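Local coordinates for protein poly-gamma-glutamate hydrolase (Bacillus phage phiNIT1, PDB 3A9L) that hydrolyses the gamma-glutamyl linkages of bacterial poly-gamma-glutamate as a zinc-dependent peptidase, at residues G68-P71 against S72-R76; Y105-D108 against Y109-N112; G117-T120 against E121-N124. All blocks are in the same frame, centred on the assembly; numbering follows the deposited sequence.

Contact 1: G68-P71 against S72-R76; sequences GLLP and SGNSR
This is a local side-chain-to-backbone contact, in which Asn74 reaches back to Leu70 and closes a tight loop just after strand 62-68, where the chain leaves the sheet and starts the 3-10 turn at 74-76. Asn74 OD1 takes the Leu70 N-H at 3.0 Å, in the carbonyl plane and on a lone pair, while Asn74 ND2 gives a hydrogen to Leu70 O at 2.7 Å. That oxygen lies nearly in the amide plane of Asn74, although ND2 stands above the plane of the Leu70 carbonyl. CG of Asn74 sits opposite its own carbonyl carbon (chi1 -75°), which lays the amide along Leu70, and two bonds of opposite sense fix its rotation. Asn74 OD1 is also 3.1 Å from Gly68 CA, a residue with no side chain to intervene. The Leu70 side chain crosses that of Arg76 at about a right angle, its CD1 3.6 Å above one face of the guanidinium, near the rim. A salt bridge to Glu17 anchors the arginine. Asn74 packs on Ile44, the neighbour in sequence of the zinc ligand Glu45. The result is a strand-end loop closed by an asparagine that bonds both N-H and C=O of the residue four before it, in the region of the zinc site.

Contact 2: Y105-D108 against Y109-N112; sequences YKDD and YNKN
Asp107 meets Tyr109 and Asn110 with its carboxylate, and each oxygen has its own bonded N-H. Asp107 OD2 accepts from Asn110 ND2 at 2.7 Å through its syn lone pair, in a fairly straight bond (161°) close to the amide plane of Asn110; carboxylate and amide are nevertheless turned 62° against each other. Asp107 OD1 takes the backbone N-H of Tyr109 at 3.0 Å, met from above the carboxylate plane, and it also lies near the plane of the Tyr109 ring, at its edge. A CG trans to the backbone nitrogen (chi1 -175°) carries the carboxylate to the donors of Tyr109 and Asn110. Where the two ends of the loop come together, Tyr105 OH lies 3.5 Å from Asn112 CB.

The next shell ties this bend to strand 162-167 and the helix after it. Ser167 bonds Asn110 O and Asn112 N, Ser168 bonds Asp107 N and the Asp108 carboxylate, Arg172 makes a salt bridge with Asp108, and Glu138 holds Asn112 ND2. The Tyr105 side chain is about 7 Å from the zinc ion, so the loop starts beside the metal site. One aspartate thus spends both oxygens on neutral N-H donors, bracing the turn by hydrogen bonds that probably stabilise its ionised form.

Contact 3: G117-T120 against E121-N124; sequences GLNT and ELRN
Asn119 caps the helix 120-132 through Leu122, and this is the close-packed side of the contact. Asn119 OD1 accepts from Leu122 N at 3.2 Å; the bond is straight at the hydrogen (165°), but the donor stands well above the carbonyl plane of the amide. Setting CG trans to the backbone nitrogen (chi1 -170°) folds the amide back over the first turn, and Asn119 ND2 comes to 3.5 Å from Leu122 CB. Both residues are buried: Leu122 packs on Val100 of strand 98-105 and on Tyr206 of helix 190-209, while Asn119 touches Asp98. A water donates to Asn119 OD1 and accepts from Glu121 N, so the cap oxygen serves a second N-H of the first turn through solvent. The backbone bonds of that turn follow, Arg123 N to Asn119 O and Asn124 N to Thr120 O, each 2.7 Å.

The arginine side is more exposed and bridged by solvent, though its own contacts are tight. Thr120 runs alongside Arg123 in the same direction and lays its methyl CG2 over one guanidinium face, 3.3 Å from NH2. Side-on, Arg123 uses NE and NH2 to grip a single atom, Asn124 OD1, and the NH2 bond of 2.7 Å lies on a lone pair. From NH1 another water leads on to Gly117 O.

Chemically, the asparagine amide meets N-H groups that lack acceptors in the preceding turn, one directly and one by water. The Arg123 guanidinium is fixed in orientation by its two bonds to Asn124 OD1; its charge is probably met by neutral oxygens of an amide and a water.

All three contacts are local and lie in one chain, but they serve different joints of the mixed sheet. Contact 1 follows strand 62-68 and contact 2 follows strand 98-105; these two are the nearer to the zinc ion. Contact 3, on the opposite side of the chain's centre from contact 1, joins strand 113-116 to helix 120-132. Contact 2 is a surface loop, whereas contacts 1 and 3 are partly buried. An asparagine amide serves backbone groups in 68-76 and again in 117-124, bracing a loop in the first and capping a helix in the second; in 105-112 a carboxylate, probably ionised, does the bracing. Contacts 2 and 3 flank strand 113-116.

Contact 1: G68-P71 against S72-R76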
loop_
_atom_site.group_PDB
_atom_site.type_symbol
_atom_site.label_atom_id
_atom_site.label_comp_id
_atom_site.label_asym_id
_atom_site.label_seq_id
_atom_site.Cartn_x
_atom_site.Cartn_y
_atom_site.Cartn_z
ATOM N N GLY A 68 -5.248 -11.737 5.828
ATOM C CA GLY A 68 -5.112 -12.483 7.086
ATOM C C GLY A 68 -3.668 -12.868 7.380
ATOM O O GLY A 68 -2.937 -13.286 6.477
ATOM N N LEU A 69 -3.266 -12.732 8.639
ATOM C CA LEU A 69 -1.884 -12.961 9.086
ATOM C C LEU A 69 -1.736 -14.056 10.123
ATOM O O LEU A 69 -0.607 -14.380 10.541
ATOM C CB LEU A 69 -1.284 -11.686 9.699
ATOM C CG LEU A 69 -1.291 -10.388 8.887
ATOM C CD1 LEU A 69 -0.561 -9.270 9.628
ATOM C CD2 LEU A 69 -0.644 -10.648 7.573
ATOM N N LEU A 70 -2.854 -14.633 10.532
ATOM C CA LEU A 70 -2.822 -15.598 11.603
ATOM C C LEU A 70 -2.181 -16.847 11.051
ATOM O O LEU A 70 -2.312 -17.150 9.867
ATOM C CB LEU A 70 -4.218 -15.885 12.166
ATOM C CG LEU A 70 -4.896 -14.654 12.775
ATOM C CD1 LEU A 70 -6.407 -14.670 12.532
ATOM C CD2 LEU A 70 -4.562 -14.514 14.245
ATOM N N PRO A 71 -1.423 -17.545 11.886
ATOM C CA PRO A 71 -0.898 -18.812 11.395
ATOM C C PRO A 71 -2.030 -19.834 11.073
ATOM O O PRO A 71 -1.833 -20.766 10.251
ATOM C CB PRO A 71 -0.010 -19.284 12.558
ATOM C CG PRO A 71 0.287 -18.023 13.358
ATOM C CD PRO A 71 -0.999 -17.263 13.263
ATOM N N SER A 72 -3.208 -19.657 11.692
ATOM C CA SER A 72 -4.374 -20.525 11.406
ATOM C C SER A 72 -5.673 -19.849 11.808
ATOM O O SER A 72 -5.689 -18.979 12.697
ATOM C CB SER A 72 -4.256 -21.877 12.141
ATOM O OG SER A 72 -4.400 -21.728 13.564
ATOM N N GLY A 73 -6.765 -20.242 11.156
ATOM C CA GLY A 73 -8.072 -19.710 11.508
ATOM C C GLY A 73 -8.324 -18.283 11.052
ATOM O O GLY A 73 -8.994 -17.496 11.741
ATOM N N ASN A 74 -7.799 -17.959 9.878
ATOM C CA ASN A 74 -8.043 -16.670 9.225
ATOM C C ASN A 74 -9.454 -16.589 8.660
ATOM O O ASN A 74 -9.886 -15.528 8.200
ATOM C CB ASN A 74 -7.014 -16.409 8.124
ATOM C CG ASN A 74 -5.651 -16.008 8.678
ATOM O OD1 ASN A 74 -5.408 -14.847 8.996
ATOM N ND2 ASN A 74 -4.749 -16.982 8.780
ATOM N N SER A 75 -10.198 -17.704 8.690
ATOM C CA SER A 75 -11.566 -17.667 8.183
ATOM C C SER A 75 -12.443 -16.713 8.972
ATOM O O SER A 75 -13.456 -16.243 8.462
ATOM C CB SER A 75 -12.211 -19.052 8.155
ATOM O OG SER A 75 -12.166 -19.589 9.446
ATOM N N ARG A 76 -12.066 -16.444 10.220
ATOM C CA ARG A 76 -12.794 -15.480 11.055
ATOM C C ARG A 76 -12.610 -14.044 10.558
ATOM O O ARG A 76 -13.361 -13.145 10.925
ATOM C CB ARG A 76 -12.416 -15.617 12.550
ATOM C CG ARG A 76 -11.138 -14.989 13.011
ATOM C CD ARG A 76 -11.096 -14.953 14.552
ATOM N NE ARG A 76 -9.966 -14.165 15.058
ATOM C CZ ARG A 76 -8.797 -14.676 15.465
ATOM N NH1 ARG A 76 -8.576 -15.991 15.438
ATOM N NH2 ARG A 76 -7.841 -13.865 15.921
#

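Contact 2: Y105-D108 against Y109-N112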
loop_
_atom_site.group_PDB
_atom_site.type_symbol
_atom_site.label_atom_id
_atom_site.label_comp_id
_atom_site.label_asym_id
_atom_site.label_seq_id
_atom_site.Cartn_x
_atom_site.Cartn_y
_atom_site.Cartn_z
ATOM N N TYR A 105 -12.108 -20.627 -3.257
ATOM C CA TYR A 105 -13.237 -21.406 -2.737
ATOM C C TYR A 105 -12.756 -22.827 -2.490
ATOM O O TYR A 105 -11.754 -23.240 -3.074
ATOM C CB TYR A 105 -14.498 -21.318 -3.651
ATOM C CG TYR A 105 -14.437 -22.155 -4.912
ATOM C CD1 TYR A 105 -14.899 -23.474 -4.921
ATOM C CD2 TYR A 105 -13.913 -21.633 -6.103
ATOM C CE1 TYR A 105 -14.835 -24.255 -6.092
ATOM C CE2 TYR A 105 -13.855 -22.404 -7.280
ATOM C CZ TYR A 105 -14.317 -23.709 -7.264
ATOM O OH TYR A 105 -14.251 -24.468 -8.411
ATOM N N LYS A 106 -13.445 -23.546 -1.601
ATOM C CA LYS A 106 -13.062 -24.893 -1.212
ATOM C C LYS A 106 -13.477 -25.946 -2.241
ATOM O O LYS A 106 -14.663 -26.146 -2.541
ATOM C CB LYS A 106 -13.624 -25.241 0.177
ATOM C CG LYS A 106 -12.849 -26.349 0.922
ATOM C CD LYS A 106 -12.935 -26.130 2.433
ATOM C CE LYS A 106 -11.881 -26.906 3.193
ATOM N NZ LYS A 106 -12.013 -28.371 2.980
ATOM N N ASP A 107 -12.472 -26.560 -2.833
ATOM C CA ASP A 107 -12.671 -27.790 -3.577
ATOM C C ASP A 107 -11.278 -28.302 -3.738
ATOM O O ASP A 107 -10.565 -27.885 -4.637
ATOM C CB ASP A 107 -13.335 -27.584 -4.943
ATOM C CG ASP A 107 -13.647 -28.904 -5.641
ATOM O OD1 ASP A 107 -13.387 -29.984 -5.035
ATOM O OD2 ASP A 107 -14.140 -28.869 -6.787
ATOM N N ASP A 108 -10.883 -29.183 -2.831
ATOM C CA ASP A 108 -9.559 -29.784 -2.885
ATOM C C ASP A 108 -9.492 -30.864 -3.958
ATOM O O ASP A 108 -8.427 -31.444 -4.204
ATOM C CB ASP A 108 -9.228 -30.422 -1.533
ATOM C CG ASP A 108 -8.953 -29.400 -0.446
ATOM O OD1 ASP A 108 -8.184 -28.449 -0.686
ATOM O OD2 ASP A 108 -9.477 -29.584 0.675
ATOM N N TYR A 109 -10.627 -31.147 -4.584
ATOM C CA TYR A 109 -10.718 -32.299 -5.477
ATOM C C TYR A 109 -10.778 -31.965 -6.978
ATOM O O TYR A 109 -10.628 -32.847 -7.825
ATOM C CB TYR A 109 -11.860 -33.214 -5.029
ATOM C CG TYR A 109 -11.536 -33.909 -3.724
ATOM C CD1 TYR A 109 -10.749 -35.062 -3.704
ATOM C CD2 TYR A 109 -12.005 -33.405 -2.504
ATOM C CE1 TYR A 109 -10.424 -35.695 -2.502
ATOM C CE2 TYR A 109 -11.689 -34.040 -1.289
ATOM C CZ TYR A 109 -10.897 -35.175 -1.303
ATOM O OH TYR A 109 -10.582 -35.802 -0.129
ATOM N N ASN A 110 -10.983 -30.691 -7.303
ATOM C CA ASN A 110 -11.014 -30.262 -8.707
ATOM C C ASN A 110 -10.362 -28.938 -8.856
ATOM O O ASN A 110 -10.676 -28.018 -8.115
ATOM C CB ASN A 110 -12.438 -30.072 -9.220
ATOM C CG ASN A 110 -13.272 -31.262 -9.006
ATOM O OD1 ASN A 110 -13.218 -32.201 -9.787
ATOM N ND2 ASN A 110 -14.043 -31.258 -7.931
ATOM N N LYS A 111 -9.503 -28.851 -9.866
ATOM C CA LYS A 111 -8.965 -27.584 -10.338
ATOM C C LYS A 111 -9.953 -26.877 -11.260
ATOM O O LYS A 111 -10.272 -27.366 -12.362
ATOM C CB LYS A 111 -7.631 -27.817 -11.045
ATOM C CG LYS A 111 -6.540 -28.323 -10.108
ATOM C CD LYS A 111 -5.147 -27.908 -10.598
ATOM C CE LYS A 111 -4.869 -28.446 -12.005
ATOM N NZ LYS A 111 -3.402 -28.420 -12.297
ATOM N N ASN A 112 -10.431 -25.722 -10.798
ATOM C CA ASN A 112 -11.356 -24.929 -11.556
ATOM C C ASN A 112 -11.348 -23.470 -11.149
ATOM O O ASN A 112 -11.032 -23.135 -9.999
ATOM C CB ASN A 112 -12.773 -25.503 -11.415
ATOM C CG ASN A 112 -13.623 -25.181 -12.587
ATOM O OD1 ASN A 112 -13.169 -24.566 -13.529
ATOM N ND2 ASN A 112 -14.877 -25.599 -12.549
#

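Contact 3: G117-T120 against E121-N124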
loop_
_atom_site.group_PDB
_atom_site.type_symbol
_atom_site.label_atom_id
_atom_site.label_comp_id
_atom_site.label_asym_id
_atom_site.label_seq_id
_atom_site.Cartn_x
_atom_site.Cartn_y
_atom_site.Cartn_z
ATOM N N GLY A 117 -19.100 -11.549 -12.280
ATOM C CA GLY A 117 -18.998 -10.110 -12.210
ATOM C C GLY A 117 -19.833 -9.515 -13.339
ATOM O O GLY A 117 -20.311 -10.253 -14.210
ATOM N N LEU A 118 -20.009 -8.192 -13.332
ATOM C CA LEU A 118 -20.843 -7.523 -14.356
ATOM C C LEU A 118 -20.061 -7.096 -15.590
ATOM O O LEU A 118 -20.659 -6.801 -16.624
ATOM C CB LEU A 118 -21.618 -6.323 -13.759
ATOM C CG LEU A 118 -22.762 -6.700 -12.798
ATOM C CD1 LEU A 118 -23.213 -5.489 -12.026
ATOM C CD2 LEU A 118 -23.948 -7.426 -13.521
ATOM N N ASN A 119 -18.727 -7.075 -15.520
ATOM C CA ASN A 119 -17.952 -6.799 -16.734
ATOM C C ASN A 119 -17.863 -8.033 -17.649
ATOM O O ASN A 119 -16.914 -8.786 -17.572
ATOM C CB ASN A 119 -16.559 -6.254 -16.401
ATOM C CG ASN A 119 -15.827 -5.738 -17.636
ATOM O OD1 ASN A 119 -16.209 -6.031 -18.769
ATOM N ND2 ASN A 119 -14.772 -4.966 -17.417
ATOM N N THR A 120 -18.863 -8.211 -18.515
ATOM C CA THR A 120 -19.080 -9.476 -19.226
ATOM C C THR A 120 -17.977 -9.708 -20.203
ATOM O O THR A 120 -17.501 -10.845 -20.333
ATOM C CB THR A 120 -20.376 -9.490 -20.070
ATOM O OG1 THR A 120 -21.447 -8.898 -19.333
ATOM C CG2 THR A 120 -20.749 -10.926 -20.435
ATOM N N GLU A 121 -17.597 -8.626 -20.886
ATOM C CA GLU A 121 -16.540 -8.665 -21.882
ATOM C C GLU A 121 -15.184 -9.080 -21.338
ATOM O O GLU A 121 -14.588 -9.976 -21.890
ATOM C CB GLU A 121 -16.412 -7.351 -22.613
ATOM C CG GLU A 121 -15.407 -7.447 -23.751
ATOM C CD GLU A 121 -15.057 -6.101 -24.326
ATOM O OE1 GLU A 121 -15.809 -5.122 -24.073
ATOM O OE2 GLU A 121 -14.022 -6.041 -25.033
ATOM N N LEU A 122 -14.710 -8.422 -20.280
ATOM C CA LEU A 122 -13.515 -8.837 -19.558
ATOM C C LEU A 122 -13.679 -10.189 -18.856
ATOM O O LEU A 122 -12.740 -10.987 -18.856
ATOM C CB LEU A 122 -13.088 -7.779 -18.552
ATOM C CG LEU A 122 -11.690 -7.940 -17.905
ATOM C CD1 LEU A 122 -10.574 -8.062 -18.965
ATOM C CD2 LEU A 122 -11.457 -6.774 -16.963
ATOM N N ARG A 123 -14.843 -10.434 -18.238
ATOM C CA ARG A 123 -15.210 -11.793 -17.751
ATOM C C ARG A 123 -14.972 -12.906 -18.796
ATOM O O ARG A 123 -14.257 -13.881 -18.499
ATOM C CB ARG A 123 -16.664 -11.854 -17.230
ATOM C CG ARG A 123 -17.083 -13.240 -16.740
ATOM C CD ARG A 123 -18.589 -13.433 -16.789
ATOM N NE ARG A 123 -19.053 -13.624 -18.169
ATOM C CZ ARG A 123 -20.287 -13.968 -18.498
ATOM N NH1 ARG A 123 -21.180 -14.123 -17.545
ATOM N NH2 ARG A 123 -20.636 -14.114 -19.785
ATOM N N ASN A 124 -15.586 -12.778 -19.981
ATOM C CA ASN A 124 -15.409 -13.747 -21.067
ATOM C C ASN A 124 -13.940 -13.889 -21.511
ATOM O O ASN A 124 -13.457 -14.993 -21.790
ATOM C CB ASN A 124 -16.286 -13.412 -22.283
ATOM C CG ASN A 124 -17.795 -13.499 -21.987
ATOM O OD1 ASN A 124 -18.217 -14.142 -21.026
ATOM N ND2 ASN A 124 -18.603 -12.858 -22.822
HETATM O O HOH W 1 -20.940 -12.974 -14.597
HETATM O O HOH W 2 -18.767 -5.927 -20.541
#